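Local coordinates for protein tryparedoxin (Crithidia fasciculata, PDB 1O8X) that probably acts as a thioredoxin-fold dithiol-disulfide oxidoreductase, passing reducing equivalents from trypanothione to peroxidases in the trypanosomatid defence against oxidative stress, at residues Pro41-Arg44 and Gly45-Gln49; Ile51-Tyr54 and Asp55-Glu59; Val89-Ala92 and Gln93-Ala96; Val132-Pro135 and Glu136-Phe140. The protein carries 1 engineered substitution. All blocks are in the same frame, centred on the assembly; numbering follows the deposited sequence.

Contact 1: residues Pro41-Arg44 and Gly45-Gln49; sequences PPAR and GFTPQ. Engineered in segment 41-44: Ala43 (natural residue Cys).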
loop_
_atom_site.group_PDB
_atom_site.type_symbol
_atom_site.label_atom_id
_atom_site.label_comp_id
_atom_site.label_asym_id
_atom_site.label_seq_id
_atom_site.Cartn_x
_atom_site.Cartn_y
_atom_site.Cartn_z
ATOM N N PRO A 41 -9.527 -1.750 14.017
ATOM C CA PRO A 41 -10.976 -1.891 13.750
ATOM C C PRO A 41 -11.492 -1.283 12.421
ATOM O O PRO A 41 -12.122 -2.027 11.665
ATOM C CB PRO A 41 -11.646 -1.267 14.988
ATOM C CG PRO A 41 -10.615 -1.374 16.039
ATOM C CD PRO A 41 -9.270 -1.162 15.352
ATOM N N PRO A 42 -11.249 -0.003 12.122
ATOM C CA PRO A 42 -11.788 0.565 10.873
ATOM C C PRO A 42 -11.222 -0.067 9.601
ATOM O O PRO A 42 -11.872 0.009 8.554
ATOM C CB PRO A 42 -11.440 2.054 10.961
ATOM C CG PRO A 42 -10.339 2.146 11.967
ATOM C CD PRO A 42 -10.540 1.013 12.921
ATOM N N ALA A 43 -10.066 -0.721 9.673
ATOM C CA ALA A 43 -9.551 -1.379 8.474
ATOM C C ALA A 43 -10.424 -2.555 8.033
ATOM O O ALA A 43 -10.403 -2.924 6.853
ATOM C CB ALA A 43 -8.100 -1.820 8.647
ATOM N N ARG A 44 -11.188 -3.146 8.961
ATOM C CA ARG A 44 -12.035 -4.282 8.598
ATOM C C ARG A 44 -13.034 -3.903 7.522
ATOM O O ARG A 44 -13.212 -4.655 6.570
ATOM C CB ARG A 44 -12.745 -4.885 9.815
ATOM C CG ARG A 44 -11.819 -5.698 10.699
ATOM C CD ARG A 44 -12.473 -6.199 11.980
ATOM N NE ARG A 44 -11.525 -6.999 12.752
ATOM C CZ ARG A 44 -11.414 -8.309 12.650
ATOM N NH1 ARG A 44 -12.219 -8.983 11.842
ATOM N NH2 ARG A 44 -10.514 -8.954 13.382
ATOM N N GLY A 45 -13.665 -2.737 7.659
ATOM C CA GLY A 45 -14.640 -2.286 6.679
ATOM C C GLY A 45 -13.991 -1.699 5.435
ATOM O O GLY A 45 -14.554 -1.783 4.330
ATOM N N PHE A 46 -12.803 -1.102 5.590
ATOM C CA PHE A 46 -12.139 -0.437 4.472
ATOM C C PHE A 46 -11.469 -1.423 3.513
ATOM O O PHE A 46 -11.565 -1.276 2.286
ATOM C CB PHE A 46 -11.110 0.603 4.942
ATOM C CG PHE A 46 -10.381 1.243 3.808
ATOM C CD1 PHE A 46 -11.057 2.106 2.967
ATOM C CD2 PHE A 46 -9.049 0.937 3.537
ATOM C CE1 PHE A 46 -10.398 2.687 1.874
ATOM C CE2 PHE A 46 -8.390 1.525 2.452
ATOM C CZ PHE A 46 -9.077 2.398 1.628
ATOM N N THR A 47 -10.793 -2.430 4.062
ATOM C CA THR A 47 -10.015 -3.341 3.238
ATOM C C THR A 47 -10.816 -3.983 2.094
ATOM O O THR A 47 -10.321 -4.007 0.975
ATOM C CB THR A 47 -9.249 -4.370 4.085
ATOM O OG1 THR A 47 -8.389 -3.677 4.990
ATOM C CG2 THR A 47 -8.277 -5.169 3.207
ATOM N N PRO A 48 -12.038 -4.485 2.322
ATOM C CA PRO A 48 -12.823 -5.044 1.203
ATOM C C PRO A 48 -13.143 -4.031 0.097
ATOM O O PRO A 48 -13.208 -4.408 -1.065
ATOM C CB PRO A 48 -14.108 -5.550 1.885
ATOM C CG PRO A 48 -13.736 -5.703 3.303
ATOM C CD PRO A 48 -12.755 -4.640 3.601
ATOM N N GLN A 49 -13.329 -2.762 0.455
ATOM C CA GLN A 49 -13.561 -1.721 -0.547
ATOM C C GLN A 49 -12.294 -1.491 -1.387
ATOM O O GLN A 49 -12.366 -1.296 -2.601
ATOM C CB GLN A 49 -14.038 -0.437 0.120
ATOM C CG GLN A 49 -15.397 -0.600 0.819
ATOM C CD GLN A 49 -15.764 0.621 1.626
ATOM O OE1 GLN A 49 -16.265 1.602 1.075
ATOM N NE2 GLN A 49 -15.508 0.576 2.933
HETATM O O HOH W 1 -14.484 -1.363 10.095
#
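Ala43 and Thr47 meet one turn apart at the start of helix 41-57, and the carbonyl of Ala43 takes two bonds from Thr47. The Thr47 amide N reaches Ala43 O at 2.9 Å, and Thr47 OG1 donates to it at 2.8 Å; the two donors arrive from opposite faces of the carbonyl plane. OG1 stands beside its own backbone N (chi1 -58°), which turns it back toward the preceding turn. It is also hydrogen-bonded to Tyr34 OH on strand 30-36. Pro42 O is engaged by Phe46 N at 3.3 Å, in the carbonyl plane, and only weakly by Gly45 N. That amide has a better partner in a water, 2.9 Å from Gly45 N, which in turn donates to Pro41 O. From above its carbonyl plane, Gly45 O accepts Gln49 NE2 at 2.9 Å (N-H...O 170°). At Pro48 no N-H exists to continue the pattern: its CD lies 3.0 Å from Arg44 O, and the helix is kinked there. Ala43 is engineered, replacing the cysteine that pairs with Cys40 in the natural redox disulfide. The chemistry implies an active-site helix start whose carbonyls are served by side chains and a water as well as by backbone amides.

Contact 2: residues Ile51-Tyr54 and Asp55-Glu59; sequences IEFY and DKFHE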
loop_
_atom_site.group_PDB
_atom_site.type_symbol
_atom_site.label_atom_id
_atom_site.label_comp_id
_atom_site.label_asym_id
_atom_site.label_seq_id
_atom_site.Cartn_x
_atom_site.Cartn_y
_atom_site.Cartn_z
ATOM N N ILE A 51 -10.011 -3.838 -1.860
ATOM C CA ILE A 51 -9.859 -5.041 -2.682
ATOM C C ILE A 51 -10.742 -4.958 -3.935
ATOM O O ILE A 51 -10.296 -5.281 -5.034
ATOM C CB ILE A 51 -10.174 -6.323 -1.867
ATOM C CG1 ILE A 51 -9.058 -6.582 -0.857
ATOM C CG2 ILE A 51 -10.331 -7.539 -2.787
ATOM C CD1 ILE A 51 -9.375 -7.709 0.140
ATOM N N GLU A 52 -11.979 -4.490 -3.783
ATOM C CA GLU A 52 -12.876 -4.367 -4.933
ATOM C C GLU A 52 -12.309 -3.383 -5.959
ATOM O O GLU A 52 -12.308 -3.647 -7.161
ATOM C CB GLU A 52 -14.246 -3.894 -4.461
ATOM C CG GLU A 52 -15.278 -3.771 -5.569
ATOM C CD GLU A 52 -16.688 -3.524 -5.069
ATOM O OE1 GLU A 52 -16.957 -3.642 -3.839
ATOM O OE2 GLU A 52 -17.523 -3.188 -5.929
ATOM N N PHE A 53 -11.835 -2.239 -5.491
ATOM C CA PHE A 53 -11.225 -1.251 -6.370
ATOM C C PHE A 53 -9.971 -1.787 -7.070
ATOM O O PHE A 53 -9.788 -1.612 -8.288
ATOM C CB PHE A 53 -10.920 0.012 -5.573
ATOM C CG PHE A 53 -10.557 1.186 -6.438
ATOM C CD1 PHE A 53 -11.549 2.033 -6.933
ATOM C CD2 PHE A 53 -9.231 1.436 -6.782
ATOM C CE1 PHE A 53 -11.212 3.125 -7.749
ATOM C CE2 PHE A 53 -8.894 2.514 -7.601
ATOM C CZ PHE A 53 -9.888 3.354 -8.076
ATOM N N TYR A 54 -9.125 -2.475 -6.308
ATOM C CA TYR A 54 -7.920 -3.072 -6.855
ATOM C C TYR A 54 -8.266 -4.084 -7.938
ATOM O O TYR A 54 -7.674 -4.068 -9.022
ATOM C CB TYR A 54 -7.146 -3.748 -5.727
ATOM C CG TYR A 54 -5.858 -4.418 -6.108
ATOM C CD1 TYR A 54 -4.679 -3.683 -6.176
ATOM C CD2 TYR A 54 -5.809 -5.783 -6.387
ATOM C CE1 TYR A 54 -3.483 -4.286 -6.509
ATOM C CE2 TYR A 54 -4.623 -6.386 -6.721
ATOM C CZ TYR A 54 -3.464 -5.637 -6.790
ATOM O OH TYR A 54 -2.276 -6.218 -7.108
ATOM N N ASP A 55 -9.225 -4.961 -7.657
ATOM C CA ASP A 55 -9.555 -5.999 -8.626
ATOM C C ASP A 55 -10.080 -5.384 -9.923
ATOM O O ASP A 55 -9.734 -5.847 -11.018
ATOM C CB ASP A 55 -10.538 -6.999 -8.019
ATOM C CG ASP A 55 -9.871 -7.998 -7.075
ATOM O OD1 ASP A 55 -8.619 -8.122 -7.032
ATOM O OD2 ASP A 55 -10.560 -8.730 -6.336
ATOM N N LYS A 56 -10.898 -4.334 -9.805
ATOM C CA LYS A 56 -11.472 -3.669 -10.976
ATOM C C LYS A 56 -10.424 -2.933 -11.803
ATOM O O LYS A 56 -10.484 -2.932 -13.037
ATOM C CB LYS A 56 -12.519 -2.645 -10.545
ATOM C CG LYS A 56 -13.855 -3.215 -10.108
ATOM C CD LYS A 56 -14.790 -2.096 -9.630
ATOM C CE LYS A 56 -16.137 -2.620 -9.143
ATOM N NZ LYS A 56 -16.904 -1.577 -8.388
ATOM N N PHE A 57 -9.478 -2.278 -11.131
ATOM C CA PHE A 57 -8.700 -1.202 -11.759
ATOM C C PHE A 57 -7.183 -1.294 -11.698
ATOM O O PHE A 57 -6.519 -0.477 -12.335
ATOM C CB PHE A 57 -9.132 0.173 -11.209
ATOM C CG PHE A 57 -10.590 0.486 -11.424
ATOM C CD1 PHE A 57 -11.404 0.813 -10.353
ATOM C CD2 PHE A 57 -11.154 0.458 -12.701
ATOM C CE1 PHE A 57 -12.747 1.106 -10.529
ATOM C CE2 PHE A 57 -12.501 0.747 -12.893
ATOM C CZ PHE A 57 -13.304 1.086 -11.793
ATOM N N HIS A 58 -6.603 -2.242 -10.961
ATOM C CA HIS A 58 -5.146 -2.210 -10.834
ATOM C C HIS A 58 -4.440 -2.344 -12.183
ATOM O O HIS A 58 -3.417 -1.716 -12.410
ATOM C CB HIS A 58 -4.613 -3.190 -9.769
ATOM C CG HIS A 58 -4.422 -4.599 -10.241
ATOM N ND1 HIS A 58 -5.437 -5.529 -10.238
ATOM C CD2 HIS A 58 -3.309 -5.258 -10.641
ATOM C CE1 HIS A 58 -4.971 -6.688 -10.674
ATOM N NE2 HIS A 58 -3.679 -6.555 -10.913
ATOM N N GLU A 59 -5.009 -3.136 -13.086
ATOM C CA GLU A 59 -4.441 -3.245 -14.434
ATOM C C GLU A 59 -4.758 -2.023 -15.308
ATOM O O GLU A 59 -3.839 -1.375 -15.842
ATOM C CB GLU A 59 -4.893 -4.539 -15.113
ATOM C CG GLU A 59 -4.655 -5.810 -14.316
ATOM C CD GLU A 59 -5.550 -6.948 -14.782
ATOM O OE1 GLU A 59 -5.435 -7.323 -15.972
ATOM O OE2 GLU A 59 -6.363 -7.464 -13.972
#
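Two aromatic pairs, Phe53-Phe57 and Tyr54-His58, and one ion pair, Glu52-Lys56, make this an i to i+4 contact at the C-terminal end of helix 41-57, in the beta-alpha-beta unit between strands 30-36 and 63-69. Tyr54 and His58 form an offset stack, with centroids 4.2 Å apart and planes only 4° from parallel. His58 CB also lies over the tyrosine face, a CH-pi contact 3.8 Å from the Tyr54 ring centroid. The imidazole is fixed by a second means: His58 ND1 donates to Tyr54 O at 2.9 Å, with the oxygen in the ring plane of His58. His58 N bonds the same carbonyl from its other face. This grip goes with a chi1 of 84°, which sets CG between backbone N and carbonyl carbon and folds the ring back over the last turn. Phe57 instead turns an edge to the face of Phe53, their planes 61° apart, and its CD1 comes within 3.5 Å of Phe53 CE1. Two extended chains run side by side until Lys56 NZ meets Glu52 OE2 at 3.0 Å, on the anti side of the carboxylate; Glu136 supplies a second carboxylate for this ammonium. Tyr54 OH bonds Glu64. Tyr54, Phe57 and His58 pack on strand 63-69, Phe53 on Phe140 and Trp142 of the C-terminal loop, while Glu52 and Lys56 lie at the exposed side. In the last turn, Tyr54 O thus accepts two hydrogen bonds, from His58 N and ND1, consistent with a proton on ND1.

Contact 3: residues Val89-Ala92 and Gln93-Ala96; sequences VPFA and QSEA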
loop_
_atom_site.group_PDB
_atom_site.type_symbol
_atom_site.label_atom_id
_atom_site.label_comp_id
_atom_site.label_asym_id
_atom_site.label_seq_id
_atom_site.Cartn_x
_atom_site.Cartn_y
_atom_site.Cartn_z
ATOM N N VAL A 89 5.564 -5.265 2.065
ATOM C CA VAL A 89 6.935 -5.167 2.583
ATOM C C VAL A 89 7.112 -6.358 3.516
ATOM O O VAL A 89 6.257 -6.611 4.360
ATOM C CB VAL A 89 7.177 -3.847 3.359
ATOM C CG1 VAL A 89 8.593 -3.818 3.946
ATOM C CG2 VAL A 89 6.945 -2.637 2.454
ATOM N N PRO A 90 8.199 -7.119 3.364
ATOM C CA PRO A 90 8.384 -8.286 4.225
ATOM C C PRO A 90 8.422 -7.891 5.698
ATOM O O PRO A 90 8.924 -6.812 6.024
ATOM C CB PRO A 90 9.735 -8.855 3.768
ATOM C CG PRO A 90 9.901 -8.367 2.361
ATOM C CD PRO A 90 9.290 -6.984 2.381
ATOM N N PHE A 91 7.863 -8.733 6.561
ATOM C CA PHE A 91 7.826 -8.482 7.996
ATOM C C PHE A 91 9.213 -8.173 8.588
ATOM O O PHE A 91 9.326 -7.360 9.507
ATOM C CB PHE A 91 7.181 -9.667 8.734
ATOM C CG PHE A 91 6.994 -9.428 10.205
ATOM C CD1 PHE A 91 5.929 -8.659 10.666
ATOM C CD2 PHE A 91 7.899 -9.947 11.135
ATOM C CE1 PHE A 91 5.754 -8.421 12.031
ATOM C CE2 PHE A 91 7.734 -9.710 12.500
ATOM C CZ PHE A 91 6.663 -8.955 12.951
ATOM N N ALA A 92 10.253 -8.811 8.047
ATOM C CA ALA A 92 11.640 -8.575 8.465
ATOM C C ALA A 92 12.119 -7.145 8.212
ATOM O O ALA A 92 13.057 -6.679 8.865
ATOM C CB ALA A 92 12.575 -9.575 7.788
ATOM N N GLN A 93 11.465 -6.453 7.274
ATOM C CA GLN A 93 11.816 -5.078 6.921
ATOM C C GLN A 93 10.847 -4.075 7.555
ATOM O O GLN A 93 10.601 -3.002 6.998
ATOM C CB GLN A 93 11.875 -4.913 5.397
ATOM C CG GLN A 93 13.261 -5.142 4.777
ATOM C CD GLN A 93 13.685 -6.604 4.753
ATOM O OE1 GLN A 93 14.829 -6.926 5.088
ATOM N NE2 GLN A 93 12.778 -7.487 4.351
ATOM N N SER A 94 10.316 -4.422 8.727
ATOM C CA SER A 94 9.390 -3.560 9.466
ATOM C C SER A 94 9.978 -2.213 9.846
ATOM O O SER A 94 9.247 -1.219 9.900
ATOM C CB SER A 94 8.873 -4.254 10.724
ATOM O OG SER A 94 7.909 -5.245 10.400
ATOM N N GLU A 95 11.282 -2.172 10.118
ATOM C CA GLU A 95 11.955 -0.912 10.427
ATOM C C GLU A 95 11.771 0.085 9.283
ATOM O O GLU A 95 11.539 1.276 9.526
ATOM C CB GLU A 95 13.437 -1.148 10.723
ATOM C CG GLU A 95 13.706 -1.605 12.153
ATOM C CD GLU A 95 14.662 -2.789 12.248
ATOM O OE1 GLU A 95 15.277 -3.169 11.224
ATOM O OE2 GLU A 95 14.792 -3.360 13.357
ATOM N N ALA A 96 11.834 -0.405 8.046
ATOM C CA ALA A 96 11.605 0.437 6.873
ATOM C C ALA A 96 10.177 0.967 6.888
ATOM O O ALA A 96 9.946 2.106 6.519
ATOM C CB ALA A 96 11.878 -0.314 5.585
#
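Phe91 and Ser94, with Pro90 and Gln93 beside them, turn the chain from the loop after strand 87-88 into helix 94-103. Hydrogen bonds come first. Gln93 N donates to Pro90 O at 2.9 Å, coming from well above the carbonyl plane. Phe91 O receives the Ser94 hydroxyl, with OG 2.7 Å away, and the bond departs only modestly from the carbonyl plane. This works because OG sits beside its own backbone N (chi1 -75°), facing back along the chain; the amide of Ser94 adds a weak bond to the same oxygen. The second group consists of contacts with flat or ring-shaped side chains. Ser94 OG lies over one face of the Phe91 ring, displaced toward its rim, with Phe91 CD1 at 4.0 Å. The Gln93 side chain bends at its second torsion (chi2 73°) and lays its amide beside the proline, bringing NE2 to 3.4 Å from Pro90 CB. Van der Waals contact completes the account: Val89 CG1 lies 3.8 Å from Gln93 CB and 3.7 Å from Gln93 O. Val89 belongs to the sheet side, with backbone hydrogen bonds to Phe67 and its side chain on Val66 and Cys68. Gln93, at the N-cap position, rests against Ile11. As the backbone bonds run from Gln93 to Pro90 and from Ser94 to Phe91, each three residues back, the chemistry is that of a short 3-10 turn leading into the helix, with the Ser94 hydroxyl supplying the short bond to Phe91 O where the backbone N-H makes only a weak one.

Contact 4: residues Val132-Pro135 and Glu136-Phe140; sequences VKDP and EGEQF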
loop_
_atom_site.group_PDB
_atom_site.type_symbol
_atom_site.label_atom_id
_atom_site.label_comp_id
_atom_site.label_asym_id
_atom_site.label_seq_id
_atom_site.Cartn_x
_atom_site.Cartn_y
_atom_site.Cartn_z
ATOM N N VAL A 132 -13.431 5.599 -0.789
ATOM C CA VAL A 132 -14.747 5.129 -0.351
ATOM C C VAL A 132 -15.877 5.951 -0.965
ATOM O O VAL A 132 -17.006 5.474 -1.055
ATOM C CB VAL A 132 -14.871 4.996 1.181
ATOM C CG1 VAL A 132 -13.831 4.046 1.736
ATOM C CG2 VAL A 132 -14.773 6.337 1.837
ATOM N N LYS A 133 -15.566 7.155 -1.417
ATOM C CA LYS A 133 -16.563 8.017 -2.048
ATOM C C LYS A 133 -16.534 7.961 -3.566
ATOM O O LYS A 133 -17.411 8.536 -4.225
ATOM C CB LYS A 133 -16.331 9.438 -1.601
ATOM C CG LYS A 133 -16.605 9.589 -0.128
ATOM C CD LYS A 133 -16.601 11.033 0.290
ATOM C CE LYS A 133 -17.797 11.791 -0.259
ATOM N NZ LYS A 133 -19.048 11.498 0.492
ATOM N N ASP A 134 -15.544 7.264 -4.116
ATOM C CA ASP A 134 -15.378 7.207 -5.556
ATOM C C ASP A 134 -15.054 5.786 -5.977
ATOM O O ASP A 134 -13.969 5.538 -6.495
ATOM C CB ASP A 134 -14.304 8.227 -5.961
ATOM C CG ASP A 134 -14.074 8.311 -7.461
ATOM O OD1 ASP A 134 -14.991 8.023 -8.278
ATOM O OD2 ASP A 134 -12.958 8.706 -7.878
ATOM N N PRO A 135 -15.981 4.834 -5.778
ATOM C CA PRO A 135 -15.685 3.428 -6.090
ATOM C C PRO A 135 -15.382 3.163 -7.560
ATOM O O PRO A 135 -14.736 2.160 -7.840
ATOM C CB PRO A 135 -16.956 2.683 -5.666
ATOM C CG PRO A 135 -18.024 3.710 -5.688
ATOM C CD PRO A 135 -17.356 4.994 -5.259
ATOM N N GLU A 136 -15.831 4.020 -8.476
ATOM C CA GLU A 136 -15.532 3.793 -9.888
ATOM C C GLU A 136 -14.303 4.572 -10.342
ATOM O O GLU A 136 -13.942 4.533 -11.515
ATOM C CB GLU A 136 -16.750 4.089 -10.771
ATOM C CG GLU A 136 -17.920 3.123 -10.569
ATOM C CD GLU A 136 -17.497 1.656 -10.538
ATOM O OE1 GLU A 136 -16.955 1.171 -11.554
ATOM O OE2 GLU A 136 -17.693 0.988 -9.492
ATOM N N GLY A 137 -13.634 5.246 -9.404
ATOM C CA GLY A 137 -12.379 5.913 -9.709
ATOM C C GLY A 137 -12.481 7.009 -10.744
ATOM O O GLY A 137 -11.541 7.218 -11.501
ATOM N N GLU A 138 -13.600 7.729 -10.748
ATOM C CA GLU A 138 -13.810 8.810 -11.710
ATOM C C GLU A 138 -12.813 9.942 -11.469
ATOM O O GLU A 138 -12.453 10.678 -12.382
ATOM C CB GLU A 138 -15.264 9.288 -11.628
ATOM C CG GLU A 138 -16.244 8.272 -12.198
ATOM C CD GLU A 138 -17.682 8.759 -12.240
ATOM O OE1 GLU A 138 -17.965 9.909 -11.828
ATOM O OE2 GLU A 138 -18.538 7.976 -12.699
ATOM N N GLN A 139 -12.361 10.076 -10.226
ATOM C CA GLN A 139 -11.394 11.112 -9.878
ATOM C C GLN A 139 -10.024 10.557 -9.505
ATOM O O GLN A 139 -9.149 11.305 -9.026
ATOM C CB GLN A 139 -11.921 12.010 -8.754
ATOM C CG GLN A 139 -13.183 12.789 -9.139
ATOM C CD GLN A 139 -13.038 13.562 -10.431
ATOM O OE1 GLN A 139 -13.930 13.510 -11.289
ATOM N NE2 GLN A 139 -11.926 14.282 -10.583
ATOM N N PHE A 140 -9.827 9.257 -9.724
ATOM C CA PHE A 140 -8.514 8.637 -9.507
ATOM C C PHE A 140 -7.441 9.409 -10.294
ATOM O O PHE A 140 -7.715 9.798 -11.434
ATOM C CB PHE A 140 -8.595 7.183 -9.980
ATOM C CG PHE A 140 -7.292 6.451 -9.970
ATOM C CD1 PHE A 140 -6.923 5.665 -8.884
ATOM C CD2 PHE A 140 -6.432 6.533 -11.071
ATOM C CE1 PHE A 140 -5.698 4.976 -8.908
ATOM C CE2 PHE A 140 -5.221 5.860 -11.095
ATOM C CZ PHE A 140 -4.854 5.081 -10.031
HETATM O O HOH W 2 -17.299 6.558 -8.321
#
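Asp134 reaches across to the amides of Glu138 and Gln139 with its two carboxylate oxygens, one to each. Starting from CB, the side chain leaves with CG anti to the backbone N (chi1 -178°), so that the carboxylate swings forward beside the chain that follows. CG itself already lies 3.4 Å from Glu138 N. Beyond it the group divides. Asp134 OD1 accepts from Glu138 N at 2.8 Å and from a water 2.7 Å from OD1, which in turn accepts from Glu136 N. OD2 receives Gln139 N at 2.8 Å in the straighter of the two amide bonds (N-H...O 161°) and is joined as well by Trp142 NE1. Both amides approach on the syn sides of the oxygens, somewhat out of the carboxylate plane. The main chain matches this arrangement: Gly137 N donates to Asp134 O at 2.9 Å, closing a type I beta turn over Pro135 and Glu136. A second type I turn, from Gly137 to Phe140, follows at once; the two amides held by the carboxylate belong to its central residues, and its own closing bond, Phe140 N to Gly137 O, is weak. Gly137, where the turns join, has a positive phi (62°). The loop follows helix 127-131 and runs along helix 41-57, with Phe140 on Phe53 and Glu136 bridged to Lys56. One carboxylate thus binds the two central amides of the second turn and is linked by a water to the first; its four N-H and water donors would probably stabilise the ionised form and lower its pKa.

In the fold
Contacts 1 and 2 lie in series on helix 41-57, their centres 15 Å apart, and both are partly buried: the first sets polar groups at the redox end, the second stacks aromatic rings at the far end. Contact 4 is a surface loop, yet it lines the same helix. It meets contact 2 through the Lys56-Glu136 salt bridge and contact 1 through Val132 packing on Phe46. Contact 3, also at the surface, starts another helix on the other side of the chain's centre from contacts 2 and 4. Hydroxyls reinforce backbone carbonyls in contacts 1 and 3, imidazole does so in contact 2, and contact 4 reverses the roles, a carboxylate accepting backbone amides.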